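Local coordinates for cryptic loci regulator 2 (Schizosaccharomyces pombe 972h-, PDB 5IKJ), which acts upstream of histone deacetylases in fission yeast to promote transcriptional silencing and is required for proper nucleosome positioning at heterochromatic loci, at residues V277-I280 / S281-V285; Q464-S467 / K468-T472. One frame throughout, in Å; residues are numbered along the deposited sequence.

Contacts 1 and 2 lie on two short helices, 278-285 and 461-469, that are far apart in sequence but pack against each other. Contact 1 comes first along the chain, in helix 278-285, which links strands 255-266 and 288-294 of a five-stranded antiparallel sheet. Contact 2 follows much later, in helix 461-469, which leads into strand 472-476 of a separate mixed sheet. Their centres lie about 12 Å apart, and the two helices touch directly: Phe-284 CZ comes within 3.5 Å of Met-465 CB, while Ser-281 CB is equally near Leu-469 CD2. This largely apolar seam joins the part of the protein built on the first sheet to the one carrying the SH3-clan family sequence.

Contact 1 of 2, residues V277-I280 / S281-V285; sequences VKLI and SDTFV
A chi1 of 78° in Ser-281 tucks its OG between the backbone N and the carbonyl carbon, from where it turns back to Lys-278; a chi1 of 52° in Thr-283 does the same for OG1, which is brought close to the carbonyls of Leu-279 and Ile-280. Both illustrate how a hydroxyl inside a helix can turn back on the preceding turn. Ser-281 OG donates to Lys-278 O at 3.1 Å, coming in steeply from the side, with a C=O...OG angle of 110°. The same oxygen also accepts the helical bond from Asp-282 N, and the two donors arrive on the same face of the carbonyl plane, so one acceptor is gripped twice. Thr-283 OG1 lies 2.9 Å from Leu-279 O and 2.8 Å from Ile-280 O; it has one proton to give, and either carbonyl could take it. Thr-283 N makes the regular helical bond to Leu-279 O. On the exposed side, Asp-282 lies across the base of Lys-278, its OD1 3.6 Å from Lys-278 CG. The lysine chain bends at chi3 and carries its amino group off, leaving Lys-278 NZ 6.2 Å from Asp-282 OD1: opposite charges that may attract weakly but form no salt bridge. Elsewhere the helix packs against its neighbours: Leu-279 and Thr-283 rest on Tyr-269 and on Leu-81 of helix 75-82, while Phe-284 reaches Arg-461 of helix 461-469 and Trp-499 in a loop, just before the chain enters strand 288-294.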
# COMPACT_ATOMS: atom_id res chain seq x y z
N VAL A 277 -3.10 22.47 14.19
CA VAL A 277 -4.20 21.57 14.52
C VAL A 277 -5.21 21.53 13.38
O VAL A 277 -5.55 20.46 12.85
CB VAL A 277 -4.86 21.99 15.85
CG1 VAL A 277 -6.28 21.43 15.97
CG2 VAL A 277 -4.02 21.52 17.02
N LYS A 278 -5.72 22.70 12.99
CA LYS A 278 -6.76 22.74 11.97
C LYS A 278 -6.22 22.43 10.58
O LYS A 278 -7.00 22.06 9.70
CB LYS A 278 -7.45 24.11 11.97
CG LYS A 278 -8.64 24.18 11.03
CD LYS A 278 -9.58 25.32 11.37
CE LYS A 278 -10.46 24.99 12.56
NZ LYS A 278 -11.51 26.02 12.79
N LEU A 279 -4.91 22.57 10.36
CA LEU A 279 -4.32 22.08 9.12
C LEU A 279 -4.46 20.57 9.03
O LEU A 279 -4.72 20.03 7.95
CB LEU A 279 -2.84 22.48 9.04
CG LEU A 279 -2.06 21.97 7.83
CD1 LEU A 279 -2.58 22.58 6.54
CD2 LEU A 279 -0.58 22.25 8.00
N ILE A 280 -4.30 19.87 10.15
CA ILE A 280 -4.36 18.41 10.15
C ILE A 280 -5.80 17.93 10.01
O ILE A 280 -6.04 16.83 9.49
CB ILE A 280 -3.69 17.86 11.42
CG1 ILE A 280 -2.21 18.23 11.44
CG2 ILE A 280 -3.86 16.35 11.51
CD1 ILE A 280 -1.52 17.98 12.77
N SER A 281 -6.77 18.73 10.45
CA SER A 281 -8.17 18.31 10.36
C SER A 281 -8.72 18.52 8.95
O SER A 281 -9.46 17.67 8.44
CB SER A 281 -9.02 19.07 11.38
OG SER A 281 -9.30 20.39 10.93
N ASP A 282 -8.37 19.63 8.31
CA ASP A 282 -8.81 19.85 6.93
C ASP A 282 -8.17 18.85 5.98
O ASP A 282 -8.82 18.37 5.05
CB ASP A 282 -8.48 21.28 6.50
CG ASP A 282 -9.46 22.30 7.06
OD1 ASP A 282 -9.81 22.19 8.25
OD2 ASP A 282 -9.89 23.19 6.30
N THR A 283 -6.89 18.52 6.20
CA THR A 283 -6.24 17.52 5.37
C THR A 283 -6.88 16.15 5.54
O THR A 283 -7.01 15.39 4.58
CB THR A 283 -4.74 17.45 5.70
OG1 THR A 283 -4.57 17.27 7.11
CG2 THR A 283 -4.03 18.72 5.25
N PHE A 284 -7.30 15.83 6.77
CA PHE A 284 -7.93 14.53 7.01
C PHE A 284 -9.26 14.41 6.29
O PHE A 284 -9.67 13.30 5.92
CB PHE A 284 -8.11 14.33 8.52
CG PHE A 284 -8.43 12.91 8.90
CD1 PHE A 284 -7.43 11.98 9.09
CD2 PHE A 284 -9.75 12.51 9.08
CE1 PHE A 284 -7.72 10.68 9.45
CE2 PHE A 284 -10.05 11.21 9.44
CZ PHE A 284 -9.03 10.29 9.62
N VAL A 285 -9.95 15.53 6.08
CA VAL A 285 -11.25 15.51 5.40
C VAL A 285 -11.09 15.60 3.88
O VAL A 285 -11.78 14.91 3.14
CB VAL A 285 -12.13 16.66 5.94
CG1 VAL A 285 -13.41 16.80 5.12
CG2 VAL A 285 -12.46 16.42 7.41

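Contact 2 of 2, residues Q464-S467 / K468-T472; sequences QMVS and KLSNT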
# COMPACT_ATOMS: atom_id res chain seq x y z
N GLN A 464 -9.25 7.15 15.97
CA GLN A 464 -8.80 8.20 16.87
C GLN A 464 -9.08 9.58 16.27
O GLN A 464 -9.49 10.50 16.99
CB GLN A 464 -7.31 8.05 17.15
CG GLN A 464 -6.93 6.84 17.98
CD GLN A 464 -5.43 6.70 18.15
OE1 GLN A 464 -4.66 7.48 17.59
NE2 GLN A 464 -5.00 5.72 18.93
N MET A 465 -8.87 9.73 14.97
CA MET A 465 -9.09 11.02 14.32
C MET A 465 -10.57 11.33 14.18
O MET A 465 -11.00 12.47 14.40
CB MET A 465 -8.40 11.04 12.96
CG MET A 465 -6.88 11.04 13.04
SD MET A 465 -6.19 12.54 13.77
CE MET A 465 -6.76 13.79 12.61
N VAL A 466 -11.38 10.32 13.82
CA VAL A 466 -12.82 10.52 13.77
C VAL A 466 -13.35 10.98 15.12
O VAL A 466 -14.29 11.78 15.20
CB VAL A 466 -13.53 9.23 13.30
CG1 VAL A 466 -15.04 9.36 13.41
CG2 VAL A 466 -13.14 8.91 11.87
N SER A 467 -12.75 10.49 16.21
CA SER A 467 -13.20 10.88 17.54
C SER A 467 -12.84 12.33 17.83
O SER A 467 -13.65 13.08 18.39
CB SER A 467 -12.58 9.95 18.59
OG SER A 467 -13.09 8.64 18.47
N LYS A 468 -11.63 12.75 17.46
CA LYS A 468 -11.22 14.14 17.69
C LYS A 468 -12.05 15.11 16.85
O LYS A 468 -12.29 16.24 17.29
CB LYS A 468 -9.74 14.31 17.36
CG LYS A 468 -8.80 13.47 18.22
CD LYS A 468 -7.41 13.35 17.59
CE LYS A 468 -6.76 14.71 17.39
NZ LYS A 468 -5.41 14.59 16.75
N LEU A 469 -12.49 14.69 15.67
CA LEU A 469 -13.14 15.58 14.72
C LEU A 469 -14.66 15.45 14.71
O LEU A 469 -15.31 16.10 13.89
CB LEU A 469 -12.60 15.32 13.31
CG LEU A 469 -11.08 15.41 13.14
CD1 LEU A 469 -10.70 15.11 11.70
CD2 LEU A 469 -10.56 16.77 13.57
N SER A 470 -15.23 14.64 15.60
CA SER A 470 -16.68 14.51 15.67
C SER A 470 -17.07 14.14 17.09
O SER A 470 -16.23 13.82 17.93
CB SER A 470 -17.20 13.46 14.67
OG SER A 470 -16.78 12.16 15.04
N ASN A 471 -18.38 14.19 17.35
CA ASN A 471 -18.92 13.73 18.62
C ASN A 471 -19.36 12.27 18.53
O ASN A 471 -20.50 11.91 18.84
CB ASN A 471 -20.08 14.63 19.05
CG ASN A 471 -19.66 16.07 19.24
OD1 ASN A 471 -20.28 16.99 18.71
ND2 ASN A 471 -18.58 16.28 20.00
N THR A 472 -18.44 11.43 18.08
CA THR A 472 -18.70 10.01 17.84
C THR A 472 -17.72 9.18 18.66
O THR A 472 -16.52 9.46 18.68
CB THR A 472 -18.58 9.69 16.35
OG1 THR A 472 -19.56 10.43 15.62
CG2 THR A 472 -18.79 8.20 16.10
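The end of helix 461-469 and its exit into strand 472-476 make up this contact, within the SH3-clan family region, where the helix lies in the connection between antiparallel strands 425-436 and 472-476. Lys-468 N and Leu-469 N continue the helical pattern, bonding to Gln-464 O at 3.1 Å and to Met-465 O at 3.0 Å. At the exit Ser-470 OG also reaches back: it donates to Val-466 O at a short 2.5 Å, tilted 32° from the carbonyl plane. Without this hydroxyl, as with an alanine here, Val-466 O would probably lose a donor and the turn out of the helix would be less firmly held. The buried Val-466 packs on Phe-474 of the following strand, and Ser-467 OG is bonded back to Leu-463 O in the preceding turn. On another side, Leu-469 CG lies 3.2 Å from Met-465 O, and Leu-469 CD1 is 4.3 Å from Met-465 CE. Met-465, bent at chi2 and chi3, folds back so that its sulfur lies beside the Lys-468 chain, which crosses it obliquely and, bent at chi3, brings Lys-468 NZ to 3.7 Å from Met-465 SD.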